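Local structure of putative cyclohexadienyl dehydrogenase and ADH prephenate dehydrogenase (Rhizobium meliloti, 4WJI) at residues G91-D96 with D115-P120; A61-D66 with A85-P90. The protein probably catalyses the oxidative decarboxylation of prephenate to 4-hydroxyphenylpyruvate with a nicotinamide cofactor, a step of tyrosine biosynthesis, and binds NADP and tyrosine in the crystal. One frame throughout, in Å; residues are numbered along the deposited sequence.

Interaction 1 is a buried pairing of two parallel strands in the sheet of the nucleotide-binding domain, whereas interaction 2 lies nearer the surface, where two loops leading into neighbouring strands of that sheet meet. Main-chain hydrogen bonds carry the first; a salt bridge, a histidine-carboxylate bond and two bridging waters carry much of the second, with Val62 and Leu88 as its apolar part. Both serve strand 93-96, since segment 85-90 runs directly into segment 91-96. Their centres are about 10 Å apart, and they touch: Ile93 N lies 2.9 Å from Asp66 O, a probable hydrogen bond, and Ala92 CB packs on Ala65 O.

Interaction 1 (G91-D96 with D115-P120); sequences GAIVTD and DVHFVP
Ala92 and Val94 hold segment 115-120 through a parallel strand ladder. His117 N donates to Ala92 O at 2.8 Å, Val94 N returns a bond to His117 O, and Val119 N reaches Val94 O at 2.9 Å, with N-H...O angles from 163° to 173°. The tight part lies around Val94, Thr95 and Val119. With chi1 at -169°, Thr95 turns OG1 away from its own N and toward Val119 O, at 2.6 Å and close to the line of that carbonyl; a side chain thus continues the ladder beyond its last main-chain bond. On the face carrying Ile93 and His117, Ile93 CG2 lies beside Val119 CG2 at 4.2 Å, the two side chains pointing the same way, while Ile93 CG1 meets the imidazole at its edge. On the face carrying Val94 and Phe118, CD1 of the phenyl ring comes to Val94 O at 3.5 Å, and Pro120 CG rests over one ring face, offset toward the rim.

The solvent side is at Gly91 and Asp115, both partly exposed. Gly91 N donates to Asp115 O at 2.7 Å, and the His117 ring, also partly exposed, lies against Gly91 with CD2 3.5 Å from its O. At the other end Asp96 OD1 lies 3.2 Å from Pro120 CA and accepts from Gly121 N, while OD2 binds Gly98 N and forms a salt bridge with Lys101.

The pair belongs to a beta-alpha-beta unit of the Rossmann-type domain: the connecting helix 102-108 covers Val94 and Phe118 through Met108, helix 155-167 packs on Ile93, Thr95, His117 and Val119, and strand 67-70 flanks strand 93-96 on its other edge.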
ATOM      1  N   GLY A  91     -19.652  37.684  -9.006  1.00 13.62           N
ATOM      2  CA  GLY A  91     -18.185  37.580  -8.963  1.00 14.05           C
ATOM      3  C   GLY A  91     -17.646  36.584  -7.929  1.00 12.73           C
ATOM      4  O   GLY A  91     -16.438  36.447  -7.794  1.00 13.49           O
ATOM      5  N   ALA A  92     -18.545  35.914  -7.181  1.00 10.23           N
ATOM      6  CA  ALA A  92     -18.095  34.824  -6.294  1.00  9.76           C
ATOM      7  C   ALA A  92     -17.357  33.769  -7.120  1.00 10.84           C
ATOM      8  O   ALA A  92     -17.720  33.499  -8.279  1.00 12.11           O
ATOM      9  CB  ALA A  92     -19.294  34.198  -5.554  1.00 11.65           C
ATOM     10  N   ILE A  93     -16.357  33.149  -6.500  1.00 10.80           N
ATOM     11  CA  ILE A  93     -15.678  31.995  -7.092  1.00 10.58           C
ATOM     12  C   ILE A  93     -16.177  30.751  -6.356  1.00 10.00           C
ATOM     13  O   ILE A  93     -16.130  30.676  -5.131  1.00 10.09           O
ATOM     14  CB  ILE A  93     -14.150  32.083  -6.975  1.00 11.38           C
ATOM     15  CG1 ILE A  93     -13.613  33.329  -7.673  1.00 13.89           C
ATOM     16  CG2 ILE A  93     -13.515  30.831  -7.581  1.00 15.10           C
ATOM     17  CD1 ILE A  93     -12.161  33.628  -7.408  1.00 17.14           C
ATOM     18  N   VAL A  94     -16.696  29.794  -7.133  1.00  9.31           N
ATOM     19  CA  VAL A  94     -17.134  28.520  -6.614  1.00  8.63           C
ATOM     20  C   VAL A  94     -16.172  27.454  -7.072  1.00  7.93           C
ATOM     21  O   VAL A  94     -15.877  27.348  -8.267  1.00  9.75           O
ATOM     22  CB  VAL A  94     -18.565  28.145  -7.076  1.00 10.19           C
ATOM     23  CG1 VAL A  94     -18.958  26.770  -6.557  1.00 13.04           C
ATOM     24  CG2 VAL A  94     -19.546  29.143  -6.570  1.00 13.97           C
ATOM     25  N   THR A  95     -15.641  26.678  -6.114  1.00  8.50           N
ATOM     26  CA  THR A  95     -14.712  25.593  -6.430  1.00  8.63           C
ATOM     27  C   THR A  95     -15.125  24.354  -5.638  1.00  8.56           C
ATOM     28  O   THR A  95     -15.998  24.375  -4.785  1.00 10.37           O
ATOM     29  CB  THR A  95     -13.227  25.991  -6.139  1.00 11.17           C
ATOM     30  OG1 THR A  95     -12.349  25.013  -6.698  1.00 12.80           O
ATOM     31  CG2 THR A  95     -12.964  26.119  -4.665  1.00 10.36           C
ATOM     32  N   ASP A  96     -14.541  23.258  -6.005  1.00 11.56           N
ATOM     33  CA  ASP A  96     -14.767  22.022  -5.330  1.00 11.32           C
ATOM     34  C   ASP A  96     -13.467  21.278  -5.218  1.00 14.20           C
ATOM     35  O   ASP A  96     -12.358  21.718  -5.640  1.00 15.26           O
ATOM     36  CB  ASP A  96     -15.803  21.188  -6.091  1.00 12.78           C
ATOM     37  CG  ASP A  96     -15.171  20.409  -7.237  1.00 18.78           C
ATOM     38  OD1 ASP A  96     -14.526  21.077  -8.062  1.00 16.59           O
ATOM     39  OD2 ASP A  96     -15.278  19.124  -7.318  1.00 16.67           O
ATOM     40  N   ASP A 115     -23.002  35.053 -13.580  1.00 15.84           N
ATOM     41  CA  ASP A 115     -22.167  36.043 -12.883  1.00 16.28           C
ATOM     42  C   ASP A 115     -21.205  35.487 -11.857  1.00 14.09           C
ATOM     43  O   ASP A 115     -20.503  36.254 -11.190  1.00 15.75           O
ATOM     44  CB  ASP A 115     -23.001  37.178 -12.257  1.00 15.41           C
ATOM     45  CG  ASP A 115     -24.004  36.697 -11.161  1.00 19.30           C
ATOM     46  OD1 ASP A 115     -24.293  35.499 -11.081  1.00 27.73           O
ATOM     47  OD2 ASP A 115     -24.521  37.530 -10.372  1.00 25.89           O
ATOM     48  N   VAL A 116     -21.170  34.171 -11.694  1.00 11.50           N
ATOM     49  CA  VAL A 116     -20.176  33.588 -10.784  1.00 12.18           C
ATOM     50  C   VAL A 116     -19.146  32.811 -11.569  1.00 11.27           C
ATOM     51  O   VAL A 116     -19.389  32.425 -12.718  1.00 15.08           O
ATOM     52  CB  VAL A 116     -20.786  32.713  -9.706  1.00 18.35           C
ATOM     53  CG1 VAL A 116     -21.854  33.454  -8.922  1.00 16.87           C
ATOM     54  CG2 VAL A 116     -21.279  31.399 -10.196  1.00 20.67           C
ATOM     55  N   HIS A 117     -17.972  32.639 -10.969  1.00 10.88           N
ATOM     56  CA  HIS A 117     -16.871  31.929 -11.618  1.00 11.87           C
ATOM     57  C   HIS A 117     -16.709  30.517 -11.049  1.00 11.52           C
ATOM     58  O   HIS A 117     -16.394  30.326  -9.878  1.00 15.25           O
ATOM     59  CB  HIS A 117     -15.548  32.670 -11.408  1.00 11.98           C
ATOM     60  CG  HIS A 117     -15.617  34.127 -11.716  1.00 13.41           C
ATOM     61  ND1 HIS A 117     -15.917  34.589 -12.972  1.00 17.32           N
ATOM     62  CD2 HIS A 117     -15.465  35.217 -10.928  1.00 16.71           C
ATOM     63  CE1 HIS A 117     -15.921  35.915 -12.953  1.00 20.99           C
ATOM     64  NE2 HIS A 117     -15.643  36.323 -11.725  1.00 18.31           N
ATOM     65  N   PHE A 118     -16.836  29.524 -11.890  1.00  9.66           N
ATOM     66  CA  PHE A 118     -16.788  28.112 -11.461  1.00  8.94           C
ATOM     67  C   PHE A 118     -15.439  27.546 -11.860  1.00  9.28           C
ATOM     68  O   PHE A 118     -15.182  27.375 -13.075  1.00 11.79           O
ATOM     69  CB  PHE A 118     -17.940  27.357 -12.166  1.00 12.00           C
ATOM     70  CG  PHE A 118     -18.047  25.910 -11.827  1.00 11.83           C
ATOM     71  CD1 PHE A 118     -17.760  25.429 -10.546  1.00 11.44           C
ATOM     72  CD2 PHE A 118     -18.490  25.018 -12.775  1.00 13.93           C
ATOM     73  CE1 PHE A 118     -17.886  24.070 -10.229  1.00 13.60           C
ATOM     74  CE2 PHE A 118     -18.651  23.673 -12.467  1.00 13.72           C
ATOM     75  CZ  PHE A 118     -18.330  23.194 -11.191  1.00 14.11           C
ATOM     76  N   VAL A 119     -14.599  27.236 -10.873  1.00  9.55           N
ATOM     77  CA  VAL A 119     -13.241  26.731 -11.118  1.00 10.74           C
ATOM     78  C   VAL A 119     -13.054  25.440 -10.355  1.00 11.02           C
ATOM     79  O   VAL A 119     -12.707  25.469  -9.187  1.00 11.73           O
ATOM     80  CB  VAL A 119     -12.144  27.725 -10.677  1.00 13.00           C
ATOM     81  CG1 VAL A 119     -10.786  27.207 -11.159  1.00 15.83           C
ATOM     82  CG2 VAL A 119     -12.441  29.123 -11.228  1.00 15.00           C
ATOM     83  N   PRO A 120     -13.353  24.317 -10.981  1.00 11.29           N
ATOM     84  CA  PRO A 120     -13.276  23.021 -10.309  1.00 12.78           C
ATOM     85  C   PRO A 120     -11.841  22.654  -9.942  1.00 13.21           C
ATOM     86  O   PRO A 120     -10.951  22.973 -10.658  1.00 11.72           O
ATOM     87  CB  PRO A 120     -13.828  22.046 -11.355  1.00 17.06           C
ATOM     88  CG  PRO A 120     -14.604  22.876 -12.306  1.00 19.82           C
ATOM     89  CD  PRO A 120     -13.859  24.185 -12.358  1.00 15.64           C
TER

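Interaction 2 (A61-D66 with A85-P90); sequences AVEGAD and AAHLKP. With MG (magnesium ion), chain D.
Glu63 and His87 lie side by side and point the same way, with carboxylate and imidazole planes only 16° apart. His87 ND1 donates to Glu63 OE2 at 3.0 Å, using the anti lone pair of that oxygen, which lies 17° out of the ring plane. The bond should limit ring rotation; His87 NE2 binds the magnesium ion at 2.5 Å, and five waters complete its shell, so the carboxylate is second shell to the metal. Val62 crosses His87 at about a right angle, CG2 against His87 CB at 3.7 Å, while its CB meets Leu88 CD2. Residues Val62 to Ala65 form a type II beta turn, closed by Ala65 N to Val62 O, in the connection between helix 58-61 and strand 67-70 of the Rossmann-type domain. Water 1 joins Val62 O and Ala65 O to Lys89 N, and water 2 links Gly64 N to His87 O. Chi1 of Lys89, 69°, sets CG between its own N and carbonyl carbon, and the chain then runs straight past Gly64 and Ala65 until NZ forms a salt bridge with Asp66 OD1 at 2.6 Å, approaching from above the carboxylate plane. A methionine in its place would probably leave that oxygen without its charged mate. Asp66 OD2 accepts from Thr6 N.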
ATOM      1  N   ALA A  61     -24.865  30.262   4.119  1.00 11.07           N
ATOM      2  CA  ALA A  61     -23.402  30.276   4.250  1.00 12.19           C
ATOM      3  C   ALA A  61     -22.694  31.056   3.155  1.00 10.20           C
ATOM      4  O   ALA A  61     -21.605  31.638   3.388  1.00 11.48           O
ATOM      5  CB  ALA A  61     -22.854  28.858   4.283  1.00 12.55           C
ATOM      6  N   VAL A  62     -23.255  30.982   1.955  1.00  9.68           N
ATOM      7  CA  VAL A  62     -22.614  31.610   0.818  1.00  9.59           C
ATOM      8  C   VAL A  62     -22.928  33.092   0.665  1.00  9.89           C
ATOM      9  O   VAL A  62     -22.341  33.745  -0.181  1.00 10.47           O
ATOM     10  CB  VAL A  62     -22.864  30.880  -0.511  1.00  9.94           C
ATOM     11  CG1 VAL A  62     -22.475  29.429  -0.376  1.00 11.33           C
ATOM     12  CG2 VAL A  62     -24.323  30.983  -0.957  1.00 11.36           C
ATOM     13  N   GLU A  63     -23.836  33.631   1.464  1.00 11.16           N
ATOM     14  CA  GLU A  63     -24.234  35.035   1.293  1.00 11.10           C
ATOM     15  C   GLU A  63     -23.023  35.963   1.503  1.00 12.30           C
ATOM     16  O   GLU A  63     -22.374  35.915   2.534  1.00 15.28           O
ATOM     17  CB  GLU A  63     -25.438  35.325   2.174  1.00 15.24           C
ATOM     18  CG  GLU A  63     -26.671  34.576   1.627  1.00 20.67           C
ATOM     19  CD  GLU A  63     -27.975  34.753   2.391  1.00 30.36           C
ATOM     20  OE1 GLU A  63     -28.004  35.424   3.464  1.00 35.22           O
ATOM     21  OE2 GLU A  63     -28.991  34.195   1.901  1.00 31.87           O
ATOM     22  N   GLY A  64     -22.626  36.684   0.459  1.00 12.21           N
ATOM     23  CA  GLY A  64     -21.450  37.562   0.532  1.00 14.91           C
ATOM     24  C   GLY A  64     -20.090  36.927   0.471  1.00 14.66           C
ATOM     25  O   GLY A  64     -19.076  37.589   0.632  1.00 21.09           O
ATOM     26  N   ALA A  65     -20.035  35.620   0.223  1.00 10.67           N
ATOM     27  CA  ALA A  65     -18.756  34.908   0.180  1.00 10.33           C
ATOM     28  C   ALA A  65     -18.007  35.128  -1.135  1.00 10.14           C
ATOM     29  O   ALA A  65     -18.588  35.061  -2.216  1.00 11.92           O
ATOM     30  CB  ALA A  65     -18.951  33.424   0.430  1.00 10.31           C
ATOM     31  N   ASP A  66     -16.725  35.400  -1.022  1.00  9.30           N
ATOM     32  CA  ASP A  66     -15.857  35.619  -2.173  1.00  8.94           C
ATOM     33  C   ASP A  66     -15.387  34.305  -2.768  1.00  8.84           C
ATOM     34  O   ASP A  66     -15.226  34.202  -3.998  1.00 10.50           O
ATOM     35  CB  ASP A  66     -14.632  36.451  -1.753  1.00 10.71           C
ATOM     36  CG  ASP A  66     -15.031  37.774  -1.146  1.00 16.13           C
ATOM     37  OD1 ASP A  66     -15.526  38.671  -1.903  1.00 19.59           O
ATOM     38  OD2 ASP A  66     -14.967  37.865   0.117  1.00 16.65           O
ATOM     39  N   ALA A  85     -27.277  28.418  -5.504  1.00 11.07           N
ATOM     40  CA  ALA A  85     -27.191  29.207  -6.722  1.00 12.42           C
ATOM     41  C   ALA A  85     -27.730  30.631  -6.576  1.00 11.93           C
ATOM     42  O   ALA A  85     -27.090  31.585  -7.022  1.00 13.33           O
ATOM     43  CB  ALA A  85     -27.931  28.495  -7.848  1.00 15.77           C
ATOM     44  N   ALA A  86     -28.931  30.735  -6.005  1.00 11.51           N
ATOM     45  CA  ALA A  86     -29.639  32.009  -5.903  1.00 14.11           C
ATOM     46  C   ALA A  86     -29.053  32.981  -4.876  1.00 13.67           C
ATOM     47  O   ALA A  86     -29.445  34.149  -4.834  1.00 17.09           O
ATOM     48  CB  ALA A  86     -31.112  31.776  -5.590  1.00 19.55           C
ATOM     49  N   HIS A  87     -28.144  32.474  -4.059  1.00 11.39           N
ATOM     50  CA  HIS A  87     -27.593  33.185  -2.931  1.00 11.10           C
ATOM     51  C   HIS A  87     -26.159  33.630  -3.094  1.00  9.88           C
ATOM     52  O   HIS A  87     -25.633  34.386  -2.259  1.00 11.46           O
ATOM     53  CB  HIS A  87     -27.678  32.270  -1.728  1.00 12.17           C
ATOM     54  CG  HIS A  87     -29.077  31.898  -1.382  1.00 14.65           C
ATOM     55  ND1 HIS A  87     -29.803  32.582  -0.438  1.00 24.16           N
ATOM     56  CD2 HIS A  87     -29.897  30.943  -1.880  1.00 17.48           C
ATOM     57  CE1 HIS A  87     -31.016  32.060  -0.361  1.00 25.87           C
ATOM     58  NE2 HIS A  87     -31.101  31.065  -1.229  1.00 22.46           N
ATOM     59  N   LEU A  88     -25.544  33.241  -4.190  1.00  9.30           N
ATOM     60  CA  LEU A  88     -24.179  33.661  -4.493  1.00  9.57           C
ATOM     61  C   LEU A  88     -24.112  35.114  -4.944  1.00  9.95           C
ATOM     62  O   LEU A  88     -24.940  35.545  -5.750  1.00 13.22           O
ATOM     63  CB  LEU A  88     -23.617  32.776  -5.593  1.00  9.41           C
ATOM     64  CG  LEU A  88     -23.411  31.302  -5.250  1.00  9.25           C
ATOM     65  CD1 LEU A  88     -23.292  30.428  -6.501  1.00 12.12           C
ATOM     66  CD2 LEU A  88     -22.194  31.118  -4.345  1.00 11.27           C
ATOM     67  N   LYS A  89     -23.104  35.845  -4.483  1.00 11.50           N
ATOM     68  CA  LYS A  89     -22.992  37.227  -4.946  1.00 13.35           C
ATOM     69  C   LYS A  89     -22.303  37.263  -6.321  1.00 11.70           C
ATOM     70  O   LYS A  89     -21.569  36.354  -6.675  1.00 13.38           O
ATOM     71  CB  LYS A  89     -22.247  38.123  -3.977  1.00 17.07           C
ATOM     72  CG  LYS A  89     -20.796  37.833  -3.858  1.00 14.95           C
ATOM     73  CD  LYS A  89     -20.065  38.950  -3.130  1.00 16.71           C
ATOM     74  CE  LYS A  89     -18.612  38.620  -2.924  1.00 18.50           C
ATOM     75  NZ  LYS A  89     -17.897  39.654  -2.094  1.00 26.40           N
ATOM     76  N   PRO A  90     -22.557  38.333  -7.099  1.00 15.17           N
ATOM     77  CA  PRO A  90     -21.827  38.498  -8.341  1.00 15.39           C
ATOM     78  C   PRO A  90     -20.335  38.444  -8.135  1.00 12.94           C
ATOM     79  O   PRO A  90     -19.816  39.080  -7.189  1.00 14.79           O
ATOM     80  CB  PRO A  90     -22.281  39.878  -8.851  1.00 21.34           C
ATOM     81  CG  PRO A  90     -23.556  40.149  -8.156  1.00 23.55           C
ATOM     82  CD  PRO A  90     -23.464  39.460  -6.825  1.00 17.25           C
TER
HETATM   83 MG    MG D 303     -33.049  29.585  -1.326  1.00 44.90          MG
HETATM   84  O   HOH W   1     -21.261  34.307  -2.716  1.00 14.15           O
HETATM   85  O   HOH W   2     -24.511  36.912  -1.741  1.00 16.88           O
HETATM   86  O   HOH W   3     -32.797  28.950   0.765  1.00 42.78           O
HETATM   87  O   HOH W   4     -34.041  31.240  -1.294  1.00 48.57           O
HETATM   88  O   HOH W   5     -32.987  29.348  -3.746  1.00 39.69           O
HETATM   89  O   HOH W   6     -34.506  28.261  -1.643  1.00 48.51           O
HETATM   90  O   HOH W   7     -31.738  27.711  -1.837  1.00 27.92           O